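Local coordinates for ferric uptake regulation protein (Pseudomonas aeruginosa, PDB 1MZB) that probably senses cellular iron and, as a dimeric metal-dependent repressor, represses iron-uptake genes by binding DNA through its winged-helix domain when metal-loaded, at residues A[106-111]-A[126-131]; A[25-30]-A[58-63]; A[114-117]-A[122-125]; A[90-95]-A[101-106]. All coordinates share one frame; numbering follows the deposited sequence.

Contact 1 (A[106-111]-A[126-131]); sequences AEIEKR and HNLVLY. With ZN (zinc ion), chain B; ZN (zinc ion), chain E.
OE1 of E109 approaches the H126 ring obliquely, 3.3 Å from CE1 of H126, the side chains crossing at about a right angle with carboxylate and imidazole planes 41° apart; the ring of H88 also meets that of H126. What joins them is a zinc ion: OE2 of E109 binds it at 2.0 Å, and NE2 of H126 binds it at 2.2 Å. E109 is monodentate by this measure, since its OE1 stays 3.0 Å from the same zinc. The glutamate gets there by folding: CG lies anti to the carbonyl carbon (chi1 -61°) and the chain bends again at chi2, which swings the carboxylate off the helix toward the loop. A water lies 2.3 Å from the metal, and H88 and D90 supply the remaining ligands. Next to E109 on the helix, CD1 of I108 meets CD2 of L128 at 4.2 Å, a thin apolar contact. With CA atoms of E109 and H126 9.7 Å apart, the metal rather than close backbone packing ties helix 106-117 to the segment leading into strand 129-132. Six-coordinate His/Asp/Glu sites like this, with D90 bidentate, are found in the dimerization domain of Fur proteins.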
loop_
_atom_site.group_PDB
_atom_site.type_symbol
_atom_site.label_atom_id
_atom_site.label_comp_id
_atom_site.label_asym_id
_atom_site.label_seq_id
_atom_site.Cartn_x
_atom_site.Cartn_y
_atom_site.Cartn_z
ATOM N N ALA A 106 -4.043 -6.069 7.136
ATOM C CA ALA A 106 -3.274 -5.746 8.337
ATOM C C ALA A 106 -3.260 -6.907 9.349
ATOM O O ALA A 106 -2.283 -7.087 10.056
ATOM C CB ALA A 106 -3.838 -4.460 8.995
ATOM N N GLU A 107 -4.319 -7.694 9.414
ATOM C CA GLU A 107 -4.353 -8.801 10.374
ATOM C C GLU A 107 -3.252 -9.821 10.056
ATOM O O GLU A 107 -2.508 -10.229 10.927
ATOM C CB GLU A 107 -5.719 -9.490 10.344
ATOM C CG GLU A 107 -5.824 -10.770 11.203
ATOM C CD GLU A 107 -5.537 -10.522 12.673
ATOM O OE1 GLU A 107 -5.813 -9.395 13.141
ATOM O OE2 GLU A 107 -5.054 -11.444 13.374
ATOM N N ILE A 108 -3.139 -10.199 8.788
ATOM C CA ILE A 108 -2.109 -11.162 8.380
ATOM C C ILE A 108 -0.729 -10.571 8.562
ATOM O O ILE A 108 0.163 -11.254 9.007
ATOM C CB ILE A 108 -2.267 -11.556 6.907
ATOM C CG1 ILE A 108 -3.452 -12.497 6.781
ATOM C CG2 ILE A 108 -0.980 -12.200 6.365
ATOM C CD1 ILE A 108 -3.732 -12.903 5.382
ATOM N N GLU A 109 -0.543 -9.304 8.197
ATOM C CA GLU A 109 0.768 -8.679 8.367
ATOM C C GLU A 109 1.216 -8.693 9.833
ATOM O O GLU A 109 2.388 -8.935 10.137
ATOM C CB GLU A 109 0.738 -7.226 7.870
ATOM C CG GLU A 109 0.405 -7.036 6.385
ATOM C CD GLU A 109 1.360 -7.768 5.454
ATOM O OE1 GLU A 109 2.585 -7.734 5.688
ATOM O OE2 GLU A 109 0.870 -8.355 4.469
ATOM N N LYS A 110 0.298 -8.407 10.753
ATOM C CA LYS A 110 0.698 -8.394 12.149
ATOM C C LYS A 110 0.896 -9.825 12.650
ATOM O O LYS A 110 1.804 -10.079 13.444
ATOM C CB LYS A 110 -0.326 -7.616 12.992
ATOM C CG LYS A 110 -0.142 -6.068 12.911
ATOM C CD LYS A 110 -1.410 -5.341 13.420
ATOM C CE LYS A 110 -1.172 -3.945 13.999
ATOM N NZ LYS A 110 -0.884 -2.827 13.055
ATOM N N ARG A 111 0.087 -10.762 12.158
ATOM C CA ARG A 111 0.237 -12.163 12.579
ATOM C C ARG A 111 1.595 -12.724 12.108
ATOM O O ARG A 111 2.233 -13.500 12.831
ATOM C CB ARG A 111 -0.909 -13.011 12.044
ATOM C CG ARG A 111 -0.803 -14.480 12.434
ATOM C CD ARG A 111 -1.047 -14.648 13.946
ATOM N NE ARG A 111 -1.030 -16.052 14.336
ATOM C CZ ARG A 111 -1.111 -16.477 15.586
ATOM N NH1 ARG A 111 -1.223 -15.602 16.592
ATOM N NH2 ARG A 111 -1.077 -17.782 15.826
ATOM N N HIS A 126 8.808 -10.838 2.694
ATOM C CA HIS A 126 7.881 -11.942 2.607
ATOM C C HIS A 126 7.147 -11.902 1.294
ATOM O O HIS A 126 7.080 -10.856 0.599
ATOM C CB HIS A 126 6.850 -11.936 3.740
ATOM C CG HIS A 126 5.889 -10.786 3.688
ATOM N ND1 HIS A 126 6.215 -9.569 4.210
ATOM C CD2 HIS A 126 4.634 -10.734 3.178
ATOM C CE1 HIS A 126 5.163 -8.796 4.014
ATOM N NE2 HIS A 126 4.179 -9.452 3.395
ATOM N N ASN A 127 6.591 -13.057 0.961
ATOM C CA ASN A 127 5.792 -13.188 -0.249
ATOM C C ASN A 127 4.556 -14.011 0.041
ATOM O O ASN A 127 4.652 -15.135 0.548
ATOM C CB ASN A 127 6.593 -13.879 -1.343
ATOM C CG ASN A 127 5.821 -13.965 -2.630
ATOM O OD1 ASN A 127 5.593 -15.044 -3.148
ATOM N ND2 ASN A 127 5.408 -12.814 -3.147
ATOM N N LEU A 128 3.392 -13.467 -0.270
ATOM C CA LEU A 128 2.149 -14.213 -0.057
ATOM C C LEU A 128 1.323 -14.156 -1.342
ATOM O O LEU A 128 1.022 -13.068 -1.842
ATOM C CB LEU A 128 1.313 -13.610 1.097
ATOM C CG LEU A 128 -0.070 -14.268 1.240
ATOM C CD1 LEU A 128 0.046 -15.773 1.645
ATOM C CD2 LEU A 128 -0.880 -13.496 2.331
ATOM N N VAL A 129 1.023 -15.316 -1.915
ATOM C CA VAL A 129 0.179 -15.323 -3.126
ATOM C C VAL A 129 -0.975 -16.260 -2.848
ATOM O O VAL A 129 -0.769 -17.389 -2.373
ATOM C CB VAL A 129 0.977 -15.830 -4.366
ATOM C CG1 VAL A 129 0.032 -15.897 -5.622
ATOM C CG2 VAL A 129 2.153 -14.919 -4.631
ATOM N N LEU A 130 -2.202 -15.807 -3.119
ATOM C CA LEU A 130 -3.355 -16.660 -2.892
ATOM C C LEU A 130 -3.910 -16.988 -4.276
ATOM O O LEU A 130 -4.242 -16.083 -5.014
ATOM C CB LEU A 130 -4.416 -15.917 -2.068
ATOM C CG LEU A 130 -3.923 -15.485 -0.680
ATOM C CD1 LEU A 130 -5.069 -14.784 0.055
ATOM C CD2 LEU A 130 -3.422 -16.691 0.087
ATOM N N TYR A 131 -3.949 -18.269 -4.632
ATOM C CA TYR A 131 -4.454 -18.650 -5.945
ATOM C C TYR A 131 -5.920 -18.902 -5.746
ATOM O O TYR A 131 -6.296 -19.662 -4.869
ATOM C CB TYR A 131 -3.740 -19.894 -6.476
ATOM C CG TYR A 131 -2.257 -19.634 -6.717
ATOM C CD1 TYR A 131 -1.815 -19.010 -7.890
ATOM C CD2 TYR A 131 -1.312 -19.968 -5.743
ATOM C CE1 TYR A 131 -0.458 -18.726 -8.093
ATOM C CE2 TYR A 131 0.068 -19.677 -5.943
ATOM C CZ TYR A 131 0.462 -19.066 -7.118
ATOM O OH TYR A 131 1.798 -18.809 -7.337
HETATM ZN ZN ZN B . 2.108 -8.963 3.013
HETATM ZN ZN ZN E . -5.391 -13.241 12.532
HETATM O O HOH W 1 1.553 -11.068 3.746
HETATM O O HOH W 2 -4.018 -13.711 10.621
#

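Contact 2 (A[25-30]-A[58-63]); sequences QMLDSA and RVLTQF
The segments 25-30 and 58-63 belong to two helices, and their backbones stay well separated, the nearest CA atoms being those of L27 and L60 at 9.6 Å. Side chains alone span this gap, and a single methyl does most of the work: CD1 of L27 lies 3.9 Å from CD2 of L60 and 4.1 Å from CD2 of F63. L27 points at the other helix, with CG anti to its carbonyl carbon (chi1 -74°) and CD1 extended beyond it. L60 starts out across the line of contact, and its CD2 branch closes the distance. Against F63 the methyl arrives at the ring's edge, near the ring plane; one face of that ring is instead covered by CG1 of V59, one turn earlier on the same helix. All three touching residues are buried. Helices 18-28 and 53-66 are part of the winged-helix DNA-binding domain expected of this family, in which 53-66 probably serves as the recognition helix; L60 and F63 lie on the side of 53-66 that faces helix 18-28, where L27 meets them. I23 of helix 18-28 also packs on L60 and F63, while A37 and V40 of helix 37-46 cover L60 from a third helix. L83 and F81 of strand 80-83 reach L27 and L60 respectively, bringing the wing into the same core. Where helix 18-28 ends, O of Q25 takes two donors from S29, the backbone N and the hydroxyl OG, each at 3.2 Å. They approach from opposite faces of the carbonyl plane.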
loop_
_atom_site.group_PDB
_atom_site.type_symbol
_atom_site.label_atom_id
_atom_site.label_comp_id
_atom_site.label_asym_id
_atom_site.label_seq_id
_atom_site.Cartn_x
_atom_site.Cartn_y
_atom_site.Cartn_z
ATOM N N GLN A 25 10.801 5.547 -15.269
ATOM C CA GLN A 25 9.667 6.444 -15.484
ATOM C C GLN A 25 8.507 5.652 -16.053
ATOM O O GLN A 25 7.345 5.896 -15.708
ATOM C CB GLN A 25 10.050 7.588 -16.442
ATOM C CG GLN A 25 11.013 8.593 -15.829
ATOM C CD GLN A 25 11.554 9.581 -16.858
ATOM O OE1 GLN A 25 11.519 9.317 -18.061
ATOM N NE2 GLN A 25 12.083 10.714 -16.381
ATOM N N MET A 26 8.819 4.687 -16.921
ATOM C CA MET A 26 7.770 3.858 -17.481
ATOM C C MET A 26 7.108 3.060 -16.360
ATOM O O MET A 26 5.881 2.920 -16.325
ATOM C CB MET A 26 8.330 2.904 -18.532
ATOM C CG MET A 26 7.237 2.152 -19.254
ATOM S SD MET A 26 6.015 3.336 -19.892
ATOM C CE MET A 26 7.041 4.274 -21.043
ATOM N N LEU A 27 7.912 2.523 -15.447
ATOM C CA LEU A 27 7.362 1.754 -14.340
ATOM C C LEU A 27 6.486 2.622 -13.459
ATOM O O LEU A 27 5.439 2.176 -12.970
ATOM C CB LEU A 27 8.485 1.178 -13.480
ATOM C CG LEU A 27 9.230 0.007 -14.110
ATOM C CD1 LEU A 27 10.366 -0.429 -13.186
ATOM C CD2 LEU A 27 8.242 -1.133 -14.364
ATOM N N ASP A 28 6.925 3.857 -13.243
ATOM C CA ASP A 28 6.167 4.777 -12.389
ATOM C C ASP A 28 4.744 5.018 -12.890
ATOM O O ASP A 28 3.801 5.008 -12.097
ATOM C CB ASP A 28 6.904 6.107 -12.257
ATOM C CG ASP A 28 8.142 5.999 -11.387
ATOM O OD1 ASP A 28 8.255 5.011 -10.628
ATOM O OD2 ASP A 28 9.004 6.901 -11.459
ATOM N N SER A 29 4.600 5.248 -14.192
ATOM C CA SER A 29 3.296 5.499 -14.812
ATOM C C SER A 29 2.660 4.187 -15.253
ATOM O O SER A 29 3.258 3.453 -16.038
ATOM C CB SER A 29 3.463 6.375 -16.046
ATOM O OG SER A 29 4.487 7.329 -15.849
ATOM N N ALA A 30 1.446 3.899 -14.789
ATOM C CA ALA A 30 0.797 2.650 -15.170
ATOM C C ALA A 30 -0.274 2.827 -16.243
ATOM O O ALA A 30 -1.362 2.255 -16.152
ATOM C CB ALA A 30 0.201 1.963 -13.923
ATOM N N ARG A 58 17.507 -6.353 -19.209
ATOM C CA ARG A 58 18.707 -6.180 -18.407
ATOM C C ARG A 58 18.503 -5.150 -17.312
ATOM O O ARG A 58 18.841 -5.393 -16.158
ATOM C CB ARG A 58 19.870 -5.761 -19.314
ATOM C CG ARG A 58 20.238 -6.852 -20.271
ATOM C CD ARG A 58 21.274 -7.747 -19.679
ATOM N NE ARG A 58 22.612 -7.164 -19.834
ATOM C CZ ARG A 58 23.348 -7.259 -20.939
ATOM N NH1 ARG A 58 22.873 -7.914 -21.991
ATOM N NH2 ARG A 58 24.567 -6.718 -20.987
ATOM N N VAL A 59 17.976 -3.988 -17.682
ATOM C CA VAL A 59 17.743 -2.940 -16.700
ATOM C C VAL A 59 16.742 -3.368 -15.628
ATOM O O VAL A 59 16.944 -3.115 -14.454
ATOM C CB VAL A 59 17.230 -1.653 -17.345
ATOM C CG1 VAL A 59 16.844 -0.638 -16.242
ATOM C CG2 VAL A 59 18.279 -1.054 -18.268
ATOM N N LEU A 60 15.639 -4.012 -16.024
ATOM C CA LEU A 60 14.692 -4.446 -15.029
ATOM C C LEU A 60 15.368 -5.458 -14.084
ATOM O O LEU A 60 15.070 -5.477 -12.898
ATOM C CB LEU A 60 13.453 -5.084 -15.715
ATOM C CG LEU A 60 12.577 -4.117 -16.528
ATOM C CD1 LEU A 60 11.491 -4.898 -17.403
ATOM C CD2 LEU A 60 11.839 -3.226 -15.494
ATOM N N THR A 61 16.283 -6.284 -14.606
ATOM C CA THR A 61 16.965 -7.263 -13.738
ATOM C C THR A 61 17.951 -6.530 -12.798
ATOM O O THR A 61 18.122 -6.907 -11.632
ATOM C CB THR A 61 17.695 -8.343 -14.563
ATOM O OG1 THR A 61 16.698 -9.133 -15.253
ATOM C CG2 THR A 61 18.489 -9.282 -13.645
ATOM N N GLN A 62 18.530 -5.447 -13.300
ATOM C CA GLN A 62 19.450 -4.619 -12.484
ATOM C C GLN A 62 18.616 -4.002 -11.358
ATOM O O GLN A 62 19.044 -3.996 -10.192
ATOM C CB GLN A 62 20.102 -3.521 -13.351
ATOM C CG GLN A 62 20.985 -4.033 -14.505
ATOM C CD GLN A 62 21.751 -2.952 -15.267
ATOM O OE1 GLN A 62 21.197 -1.903 -15.636
ATOM N NE2 GLN A 62 23.047 -3.211 -15.517
ATOM N N PHE A 63 17.422 -3.498 -11.701
ATOM C CA PHE A 63 16.526 -2.883 -10.717
ATOM C C PHE A 63 16.061 -3.882 -9.677
ATOM O O PHE A 63 15.905 -3.561 -8.505
ATOM C CB PHE A 63 15.276 -2.293 -11.397
ATOM C CG PHE A 63 15.524 -1.016 -12.133
ATOM C CD1 PHE A 63 16.795 -0.465 -12.196
ATOM C CD2 PHE A 63 14.486 -0.380 -12.784
ATOM C CE1 PHE A 63 17.018 0.709 -12.898
ATOM C CE2 PHE A 63 14.708 0.803 -13.498
ATOM C CZ PHE A 63 15.972 1.339 -13.554
#

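Contact 3 (A[114-117]-A[122-125])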
loop_
_atom_site.group_PDB
_atom_site.type_symbol
_atom_site.label_atom_id
_atom_site.label_comp_id
_atom_site.label_asym_id
_atom_site.label_seq_id
_atom_site.Cartn_x
_atom_site.Cartn_y
_atom_site.Cartn_z
ATOM N N GLU A 114 4.173 -11.492 14.465
ATOM C CA GLU A 114 4.046 -12.161 15.757
ATOM C C GLU A 114 4.683 -13.553 15.729
ATOM O O GLU A 114 5.407 -13.921 16.652
ATOM C CB GLU A 114 2.563 -12.241 16.161
ATOM C CG GLU A 114 2.289 -12.940 17.505
ATOM C CD GLU A 114 0.809 -12.901 17.924
ATOM O OE1 GLU A 114 -0.086 -12.834 17.036
ATOM O OE2 GLU A 114 0.542 -12.956 19.148
ATOM N N ILE A 115 4.408 -14.294 14.659
ATOM C CA ILE A 115 4.909 -15.660 14.432
ATOM C C ILE A 115 6.435 -15.662 14.439
ATOM O O ILE A 115 7.071 -16.494 15.074
ATOM C CB ILE A 115 4.486 -16.187 13.036
ATOM C CG1 ILE A 115 3.031 -16.643 13.046
ATOM C CG2 ILE A 115 5.384 -17.355 12.603
ATOM C CD1 ILE A 115 2.567 -17.091 11.685
ATOM N N VAL A 116 7.004 -14.722 13.704
ATOM C CA VAL A 116 8.445 -14.609 13.573
ATOM C C VAL A 116 9.117 -14.101 14.852
ATOM O O VAL A 116 10.117 -14.657 15.298
ATOM C CB VAL A 116 8.758 -13.698 12.362
ATOM C CG1 VAL A 116 10.228 -13.426 12.252
ATOM C CG2 VAL A 116 8.251 -14.406 11.077
ATOM N N ARG A 117 8.547 -13.071 15.457
ATOM C CA ARG A 117 9.119 -12.511 16.677
ATOM C C ARG A 117 9.082 -13.477 17.858
ATOM O O ARG A 117 10.007 -13.505 18.665
ATOM C CB ARG A 117 8.394 -11.213 17.043
ATOM C CG ARG A 117 8.635 -10.120 16.027
ATOM C CD ARG A 117 7.902 -8.830 16.347
ATOM N NE ARG A 117 8.022 -7.894 15.235
ATOM C CZ ARG A 117 7.536 -6.658 15.241
ATOM N NH1 ARG A 117 6.890 -6.195 16.306
ATOM N NH2 ARG A 117 7.689 -5.887 14.176
ATOM N N GLU A 122 13.471 -11.597 13.082
ATOM C CA GLU A 122 13.013 -10.302 12.621
ATOM C C GLU A 122 12.542 -10.589 11.197
ATOM O O GLU A 122 13.196 -11.334 10.482
ATOM C CB GLU A 122 14.176 -9.331 12.561
ATOM C CG GLU A 122 13.771 -7.888 12.492
ATOM C CD GLU A 122 14.966 -6.965 12.694
ATOM O OE1 GLU A 122 15.714 -7.167 13.684
ATOM O OE2 GLU A 122 15.153 -6.043 11.862
ATOM N N LEU A 123 11.420 -10.008 10.786
ATOM C CA LEU A 123 10.941 -10.247 9.441
ATOM C C LEU A 123 11.625 -9.305 8.445
ATOM O O LEU A 123 11.497 -8.072 8.515
ATOM C CB LEU A 123 9.409 -10.105 9.415
ATOM C CG LEU A 123 8.632 -10.492 8.164
ATOM C CD1 LEU A 123 8.897 -11.947 7.750
ATOM C CD2 LEU A 123 7.149 -10.298 8.477
ATOM N N VAL A 124 12.392 -9.890 7.532
ATOM C CA VAL A 124 13.126 -9.150 6.502
ATOM C C VAL A 124 12.293 -8.840 5.252
ATOM O O VAL A 124 12.341 -7.732 4.682
ATOM C CB VAL A 124 14.379 -9.990 6.077
ATOM C CG1 VAL A 124 15.149 -9.315 4.970
ATOM C CG2 VAL A 124 15.252 -10.234 7.289
ATOM N N ASP A 125 11.506 -9.817 4.822
ATOM C CA ASP A 125 10.714 -9.650 3.614
ATOM C C ASP A 125 9.745 -10.822 3.629
ATOM O O ASP A 125 9.838 -11.697 4.488
ATOM C CB ASP A 125 11.659 -9.759 2.419
ATOM C CG ASP A 125 11.029 -9.338 1.101
ATOM O OD1 ASP A 125 9.902 -8.800 1.085
ATOM O OD2 ASP A 125 11.698 -9.554 0.061
HETATM O O HOH W 3 9.715 -8.054 12.470
#
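V116 lays its CG1 methyl against the backbone of E122 and L123, 3.8 Å from C of E122 and 3.9 Å from N of L123. Its other methyl, CG2, meets CD1 of L123 at 4.2 Å, and the two side chains cross at about a right angle. The branches therefore divide the work, one resting on a peptide group and the other on a leucine methyl. This follows from the valine's rotamer: with CG1 anti to the backbone N (chi1 174°), CG2 lies beside that nitrogen, and both methyls can face the returning chain. E122 contributes through its main chain, since its CB is directed away from the helix.

A water forms the second shell. It accepts from N of L123 at 3.1 Å and from NE of R117 at 3.2 Å, and it lies in the plane of the guanidinium group, at its edge. The extended arginine chain thus bridges helix and loop through solvent without touching the segment 122-125 itself. Further out, OE1 of E114 forms a salt bridge with NH1 of R111 one turn earlier on the helix, and M3 and V4 of the second subunit pack on E114 and R117 respectively. The contact lies at the surface, where the last turn of helix 106-117 meets the loop that turns back toward strand 129-132, with only four residues between the two segments.

Contact 4 (A[90-95]-A[101-106]). With ZN (zinc ion), chain C; ZN (zinc ion), chain B.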
loop_
_atom_site.group_PDB
_atom_site.type_symbol
_atom_site.label_atom_id
_atom_site.label_comp_id
_atom_site.label_asym_id
_atom_site.label_seq_id
_atom_site.Cartn_x
_atom_site.Cartn_y
_atom_site.Cartn_z
ATOM N N ASP A 90 0.183 -7.843 -1.330
ATOM C CA ASP A 90 0.397 -9.260 -1.584
ATOM C C ASP A 90 -0.559 -9.474 -2.745
ATOM O O ASP A 90 -1.144 -8.513 -3.205
ATOM C CB ASP A 90 0.015 -10.043 -0.375
ATOM C CG ASP A 90 0.886 -9.662 0.828
ATOM O OD1 ASP A 90 2.115 -9.659 0.696
ATOM O OD2 ASP A 90 0.332 -9.385 1.842
ATOM N N HIS A 91 -0.743 -10.692 -3.210
ATOM C CA HIS A 91 -1.575 -10.842 -4.409
ATOM C C HIS A 91 -2.490 -12.031 -4.431
ATOM O O HIS A 91 -2.140 -13.093 -3.923
ATOM C CB HIS A 91 -0.656 -10.982 -5.665
ATOM C CG HIS A 91 0.300 -9.851 -5.885
ATOM N ND1 HIS A 91 1.473 -9.732 -5.177
ATOM C CD2 HIS A 91 0.181 -8.791 -6.716
ATOM C CE1 HIS A 91 2.025 -8.613 -5.588
ATOM N NE2 HIS A 91 1.291 -8.019 -6.505
ATOM N N MET A 92 -3.667 -11.843 -5.029
ATOM C CA MET A 92 -4.571 -12.946 -5.294
ATOM C C MET A 92 -4.425 -13.133 -6.829
ATOM O O MET A 92 -4.326 -12.150 -7.586
ATOM C CB MET A 92 -6.021 -12.571 -4.981
ATOM C CG MET A 92 -6.331 -12.754 -3.525
ATOM S SD MET A 92 -7.943 -12.146 -3.158
ATOM C CE MET A 92 -8.865 -13.002 -4.255
ATOM N N VAL A 93 -4.336 -14.381 -7.274
ATOM C CA VAL A 93 -4.210 -14.644 -8.715
ATOM C C VAL A 93 -5.336 -15.600 -9.122
ATOM O O VAL A 93 -5.494 -16.670 -8.522
ATOM C CB VAL A 93 -2.855 -15.300 -9.025
ATOM C CG1 VAL A 93 -2.711 -15.524 -10.527
ATOM C CG2 VAL A 93 -1.731 -14.403 -8.552
ATOM N N CYS A 94 -6.110 -15.206 -10.130
ATOM C CA CYS A 94 -7.216 -16.019 -10.648
ATOM C C CYS A 94 -6.554 -17.068 -11.518
ATOM O O CYS A 94 -6.021 -16.758 -12.577
ATOM C CB CYS A 94 -8.155 -15.153 -11.476
ATOM S SG CYS A 94 -9.036 -14.001 -10.443
ATOM N N VAL A 95 -6.589 -18.314 -11.062
ATOM C CA VAL A 95 -5.901 -19.363 -11.773
ATOM C C VAL A 95 -6.385 -19.576 -13.179
ATOM O O VAL A 95 -5.594 -19.843 -14.065
ATOM C CB VAL A 95 -5.960 -20.723 -11.025
ATOM C CG1 VAL A 95 -5.415 -20.581 -9.605
ATOM C CG2 VAL A 95 -7.370 -21.250 -10.995
ATOM N N ILE A 101 -4.903 -9.650 -8.501
ATOM C CA ILE A 101 -5.598 -8.727 -7.612
ATOM C C ILE A 101 -4.710 -8.449 -6.397
ATOM O O ILE A 101 -4.380 -9.360 -5.644
ATOM C CB ILE A 101 -6.938 -9.356 -7.136
ATOM C CG1 ILE A 101 -7.833 -9.645 -8.352
ATOM C CG2 ILE A 101 -7.637 -8.452 -6.110
ATOM C CD1 ILE A 101 -8.968 -10.601 -8.054
ATOM N N GLU A 102 -4.299 -7.198 -6.221
ATOM C CA GLU A 102 -3.493 -6.859 -5.048
ATOM C C GLU A 102 -4.378 -6.706 -3.802
ATOM O O GLU A 102 -5.548 -6.304 -3.883
ATOM C CB GLU A 102 -2.738 -5.537 -5.253
ATOM C CG GLU A 102 -1.580 -5.607 -6.233
ATOM C CD GLU A 102 -0.709 -4.356 -6.205
ATOM O OE1 GLU A 102 -1.225 -3.279 -5.822
ATOM O OE2 GLU A 102 0.481 -4.440 -6.584
ATOM N N PHE A 103 -3.816 -7.034 -2.644
ATOM C CA PHE A 103 -4.528 -6.853 -1.383
ATOM C C PHE A 103 -3.491 -6.647 -0.304
ATOM O O PHE A 103 -2.309 -6.925 -0.500
ATOM C CB PHE A 103 -5.427 -8.040 -1.042
ATOM C CG PHE A 103 -4.692 -9.279 -0.604
ATOM C CD1 PHE A 103 -4.205 -10.198 -1.545
ATOM C CD2 PHE A 103 -4.497 -9.529 0.741
ATOM C CE1 PHE A 103 -3.535 -11.362 -1.135
ATOM C CE2 PHE A 103 -3.819 -10.685 1.177
ATOM C CZ PHE A 103 -3.342 -11.603 0.233
ATOM N N MET A 104 -3.929 -6.128 0.828
ATOM C CA MET A 104 -3.048 -5.900 1.959
ATOM C C MET A 104 -3.948 -6.072 3.173
ATOM O O MET A 104 -4.889 -5.293 3.379
ATOM C CB MET A 104 -2.496 -4.480 1.913
ATOM C CG MET A 104 -2.235 -3.878 3.284
ATOM S SD MET A 104 -0.669 -4.353 3.952
ATOM C CE MET A 104 0.389 -3.142 3.150
ATOM N N ASP A 105 -3.695 -7.111 3.947
ATOM C CA ASP A 105 -4.517 -7.362 5.114
ATOM C C ASP A 105 -3.689 -7.103 6.373
ATOM O O ASP A 105 -2.767 -7.856 6.660
ATOM C CB ASP A 105 -4.986 -8.806 5.129
ATOM C CG ASP A 105 -5.988 -9.047 6.227
ATOM O OD1 ASP A 105 -7.009 -8.337 6.226
ATOM O OD2 ASP A 105 -5.761 -9.902 7.089
ATOM N N ALA A 106 -4.043 -6.069 7.136
ATOM C CA ALA A 106 -3.274 -5.746 8.337
ATOM C C ALA A 106 -3.260 -6.907 9.349
ATOM O O ALA A 106 -2.283 -7.087 10.056
ATOM C CB ALA A 106 -3.838 -4.460 8.995
HETATM ZN ZN ZN C . 1.494 -6.179 -7.365
HETATM ZN ZN ZN B . 2.108 -8.963 3.013
HETATM O O HOH W 4 -1.600 -9.062 3.645
HETATM O O HOH W 1 1.553 -11.068 3.746
#
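F103 takes the first torsion that sets CG between its backbone N and carbonyl carbon (chi1 73°), which turns the ring back across the neighbouring strand. One face then receives CB of D90, 4.0 Å from the ring centroid and 24° off its normal, a CH-pi contact, while C of H91 lies at the ring's edge. M92 crosses the phenyl at about a right angle, and its SD makes an oblique Met-aromatic contact at 5.2 Å from the centroid. Strands 90-94 and 100-103 form an antiparallel hairpin whose segment axes run at 149° to each other. D90 with F103 and M92 with I101 are hydrogen-bonded pairs; in the second, N of M92 reaches O of I101 at 2.7 Å. Between them, H91 and E102 form a non-hydrogen-bonded pair on the other sheet face, their side chains side by side and pointing the same way. NE2 of H91 and OE2 of E102 bind one zinc, at 2.0 and 2.2 Å, with H34 and E82 as the other protein ligands. D90 belongs to a different zinc, which both its carboxylate oxygens chelate; a water 2.7 Å from OD2 of D90 accepts from N of D105. Alternation along the strand thus sends neighbouring residues D90 and H91 to separate metals, so a shift in this hairpin would probably be felt at both sites.

Along the chain contact 2 closes first, then contact 4, then contact 1, with contact 3 nested inside the loop that contact 1 closes. Contacts 1 and 4 have centres 9 Å apart and share A106, a zinc ion with its water, and one three-stranded sheet in which 129-132 lies beside 90-94. Contact 3 uses the far end of helix 106-117, its centre 12 Å from that of contact 1. Contact 2 stands apart on the other side of the chain's centre, 25 Å from contact 1 between centres. This separation is consistent with the DNA-binding and dimerization domains expected of a Fur protein. H34, E82, H91 and E102 on one zinc connect the two, a plausible route from metal binding to DNA recognition.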